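Suppressor protein MPT5 (Saccharomyces cerevisiae, PDB 5BZ1) binds short UGUA-containing elements in the 3'-UTRs of target mRNAs through its Pumilio-repeat domain and regulates their expression after transcription. Local coordinates at residues A[8-11]-A[12-15]; A[190-193]-A[194-197]. All blocks are in the same frame, centred on the assembly; numbering follows the deposited sequence.

Interaction 1: residues A[8-11]-A[12-15]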
# COMPACT_ATOMS: atom_id res chain seq x y z
N LEU A 8 -30.60 -39.69 12.03
CA LEU A 8 -30.22 -39.66 13.44
C LEU A 8 -30.62 -38.35 14.10
O LEU A 8 -30.63 -37.30 13.46
CB LEU A 8 -28.71 -39.87 13.59
CG LEU A 8 -28.11 -41.16 13.03
CD1 LEU A 8 -26.59 -41.17 13.15
CD2 LEU A 8 -28.70 -42.36 13.74
N PRO A 9 -30.96 -38.40 15.40
CA PRO A 9 -31.16 -37.15 16.15
C PRO A 9 -29.84 -36.39 16.28
O PRO A 9 -28.79 -37.03 16.39
CB PRO A 9 -31.63 -37.64 17.53
CG PRO A 9 -31.23 -39.08 17.61
CD PRO A 9 -31.28 -39.59 16.20
N LEU A 10 -29.90 -35.07 16.26
CA LEU A 10 -28.70 -34.23 16.30
C LEU A 10 -27.90 -34.47 17.58
O LEU A 10 -26.68 -34.28 17.61
CB LEU A 10 -29.09 -32.76 16.19
CG LEU A 10 -29.84 -32.37 14.92
CD1 LEU A 10 -30.22 -30.91 14.91
CD2 LEU A 10 -29.00 -32.70 13.70
N ARG A 11 -28.61 -34.89 18.62
CA ARG A 11 -28.05 -35.17 19.94
C ARG A 11 -27.00 -36.28 19.90
O ARG A 11 -26.13 -36.36 20.77
CB ARG A 11 -29.19 -35.59 20.87
CG ARG A 11 -29.13 -35.03 22.28
CD ARG A 11 -30.25 -35.64 23.12
NE ARG A 11 -30.30 -37.09 22.95
CZ ARG A 11 -29.65 -37.96 23.72
NH1 ARG A 11 -28.91 -37.53 24.73
NH2 ARG A 11 -29.76 -39.26 23.49
N ASP A 12 -27.09 -37.14 18.89
CA ASP A 12 -26.26 -38.35 18.82
C ASP A 12 -25.23 -38.34 17.69
O ASP A 12 -24.57 -39.35 17.44
CB ASP A 12 -27.14 -39.59 18.70
CG ASP A 12 -28.01 -39.81 19.92
OD1 ASP A 12 -27.48 -39.74 21.05
OD2 ASP A 12 -29.22 -40.05 19.75
N LEU A 13 -25.10 -37.21 17.00
CA LEU A 13 -24.12 -37.09 15.92
C LEU A 13 -22.69 -36.99 16.46
O LEU A 13 -22.47 -36.39 17.51
CB LEU A 13 -24.43 -35.87 15.05
CG LEU A 13 -25.70 -35.95 14.20
CD1 LEU A 13 -25.85 -34.69 13.35
CD2 LEU A 13 -25.67 -37.18 13.33
N ASP A 14 -21.74 -37.59 15.75
CA ASP A 14 -20.33 -37.45 16.09
C ASP A 14 -19.77 -36.24 15.35
O ASP A 14 -19.24 -36.37 14.25
CB ASP A 14 -19.55 -38.71 15.73
CG ASP A 14 -18.22 -38.80 16.46
OD1 ASP A 14 -17.75 -37.77 16.99
OD2 ASP A 14 -17.64 -39.90 16.49
N TYR A 15 -19.88 -35.07 15.97
CA TYR A 15 -19.58 -33.81 15.30
C TYR A 15 -18.13 -33.63 14.87
O TYR A 15 -17.87 -33.10 13.79
CB TYR A 15 -20.08 -32.63 16.15
CG TYR A 15 -21.58 -32.55 16.18
CD1 TYR A 15 -22.29 -31.98 15.14
CD2 TYR A 15 -22.31 -33.09 17.24
CE1 TYR A 15 -23.67 -31.92 15.15
CE2 TYR A 15 -23.69 -33.04 17.26
CZ TYR A 15 -24.36 -32.45 16.21
OH TYR A 15 -25.73 -32.39 16.23

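Interaction 2: residues A[190-193]-A[194-197]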
# COMPACT_ATOMS: atom_id res chain seq x y z
N CYS A 190 -4.29 4.52 7.89
CA CYS A 190 -3.68 4.75 9.20
C CYS A 190 -3.60 6.24 9.55
O CYS A 190 -3.84 7.10 8.69
CB CYS A 190 -2.31 4.09 9.29
SG CYS A 190 -1.05 4.87 8.25
N THR A 191 -3.29 6.55 10.81
CA THR A 191 -3.26 7.94 11.27
C THR A 191 -2.07 8.71 10.71
O THR A 191 -1.08 8.11 10.29
CB THR A 191 -3.23 8.04 12.81
OG1 THR A 191 -1.89 7.88 13.29
CG2 THR A 191 -4.13 6.97 13.43
N LEU A 192 -2.18 10.03 10.70
CA LEU A 192 -1.12 10.89 10.17
C LEU A 192 0.21 10.62 10.88
O LEU A 192 1.25 10.49 10.23
CB LEU A 192 -1.51 12.36 10.29
CG LEU A 192 -0.70 13.37 9.47
CD1 LEU A 192 -0.33 12.78 8.12
CD2 LEU A 192 -1.49 14.65 9.29
N GLN A 193 0.16 10.51 12.20
CA GLN A 193 1.36 10.27 13.00
C GLN A 193 1.98 8.90 12.74
O GLN A 193 3.19 8.73 12.86
CB GLN A 193 1.07 10.49 14.49
CG GLN A 193 1.02 11.97 14.88
CD GLN A 193 0.63 12.19 16.33
OE1 GLN A 193 -0.11 11.41 16.92
NE2 GLN A 193 1.14 13.28 16.91
N GLN A 194 1.14 7.93 12.38
CA GLN A 194 1.64 6.61 11.98
C GLN A 194 2.31 6.68 10.60
O GLN A 194 3.30 5.98 10.36
CB GLN A 194 0.51 5.57 11.99
CG GLN A 194 0.04 5.15 13.39
CD GLN A 194 -1.25 4.36 13.36
OE1 GLN A 194 -2.03 4.46 12.41
NE2 GLN A 194 -1.49 3.56 14.40
N ILE A 195 1.77 7.51 9.72
CA ILE A 195 2.38 7.73 8.40
C ILE A 195 3.77 8.35 8.56
O ILE A 195 4.72 7.95 7.86
CB ILE A 195 1.51 8.65 7.51
CG1 ILE A 195 0.15 8.00 7.24
CG2 ILE A 195 2.21 8.97 6.20
CD1 ILE A 195 -0.80 8.89 6.44
N PHE A 196 3.89 9.31 9.47
CA PHE A 196 5.16 9.99 9.75
C PHE A 196 6.26 9.01 10.14
O PHE A 196 7.36 9.05 9.59
CB PHE A 196 4.98 11.01 10.88
CG PHE A 196 4.33 12.29 10.45
CD1 PHE A 196 4.16 12.58 9.10
CD2 PHE A 196 3.90 13.21 11.39
CE1 PHE A 196 3.57 13.77 8.70
CE2 PHE A 196 3.31 14.40 11.00
CZ PHE A 196 3.14 14.67 9.65
N LYS A 197 5.96 8.13 11.10
CA LYS A 197 6.93 7.15 11.59
C LYS A 197 7.44 6.26 10.47
O LYS A 197 8.63 5.93 10.41
CB LYS A 197 6.33 6.31 12.72
CG LYS A 197 6.30 7.03 14.07
CD LYS A 197 5.28 6.41 15.03
CE LYS A 197 5.59 4.96 15.33
NZ LYS A 197 6.87 4.79 16.07

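Interaction 1: residues A[8-11]-A[12-15]
Leu10 O is gripped by two donors, Tyr15 OH and the backbone amide of Leu13. The phenol bond is the short one, 2.5 Å from Tyr15 OH to Leu10 O; the hydroxyl arrives tilted 30° from the carbonyl plane, and the oxygen in turn sits at the edge of the ring, near its plane. The second bond, Leu13 N to Leu10 O, is nearly straight but weak at 3.4 Å. One position earlier, Asp12 N donates to Pro9 O over 3.0 Å. The two backbone bonds close the short 3-10 turn by which the start of Pumilio repeat 1 leads into helix 15-19, and the tyrosine hydroxyl braces it from that helix. The tyrosine opens the helix, and with CG beside its own backbone N (chi1 -70°) the ring reaches back toward the turn, bringing its hydroxyl to Leu10 O. One face of this ring takes Leu13 CB, 3.6 Å above the plane and offset toward the rim. Leu10 and Leu13 run side by side, pointing the same way, and meet through their methyls, Leu10 CD2 to Leu13 CD1 at 3.7 Å, while the other methyl of Leu13, CD2, meets CB and CD1 of Leu8. Beyond the turn, Leu10 rests on Met40 and Leu44, Leu13 on Phe27 and Tyr15 on Leu28, joining the turn to helices 22-32 and 38-49. On the exposed side, Asp12 turns its carboxylate toward Arg11: Asp12 OD1 lies 3.4 Å from Arg11 NH2, over one face of the guanidinium. Because the oxygen stands well out of the guanidinium plane, no N-H points at it and the salt bridge is one of charge alone; the two planes are 82° apart. The other oxygen, Asp12 OD2, lies near Pro9 CG at the proline ring.

Interaction 2: residues A[190-193]-A[194-197]
Thr191 and Gln194 face each other at the start of helix 192-204, their side chains crossing so that each serves the other's backbone. The threonine hydroxyl sits between its own backbone N and carbonyl carbon (chi1 83°), from where Thr191 OG1 accepts from Gln194 N at 3.2 Å. In return the extended glutamine chain reaches back, and Gln194 OE1 takes the Thr191 amide, 2.9 Å from Thr191 N, with the donor tilted 29° from the side-chain carbonyl plane. Along the way Gln194 CG passes 3.3 Å from Thr191 OG1, while Thr191 CG2 lies against the amide oxygen. This reciprocal pair is a capping box, with Thr191, a residue of Pumilio repeat 5, as N-cap of helix 192-204. The other end of the glutamine amide, NE2, is hydrogen-bonded to Pro154 O in the loop before helix 158-165, tying the cap to the preceding repeat. Without the amide, as with an alanine at Gln194, the Thr191 N-H and Pro154 O would probably each lose this partner, while the threonine's bond to the backbone could remain. On the buried side, Cys190 SG packs against Ile195 CG1 at 3.5 Å. Leu192 and Phe196, one helical turn apart, cross obliquely: with Leu192 CG anti to its backbone nitrogen (chi1 -165°), its CD1 methyl comes 4.1 Å from Phe196 CE1. The phenylalanine presents one ring face to Leu192 O, the same oxygen that accepts from Phe196 N at 3.0 Å, and the ring also touches Leu228.

Interactions 1 and 2 lie in the same PUM-HD, the first in Pumilio repeat 1 and the second in repeat 5, and follow one another along the chain. Their centres are 53 Å apart and their nearest atoms about 40 Å, so they do not touch. Residues 8-15 lead into helix 15-19 near the N-terminal end of the elongated helical scaffold, whereas residues 190-197 begin helix 192-204 much nearer the centre of the chain. Each concerns the start of a helix, and neither reaches the RNA, whose closest approach is about 12 Å and 16 Å respectively. Both belong to the repeat framework that carries the RNA-binding surface.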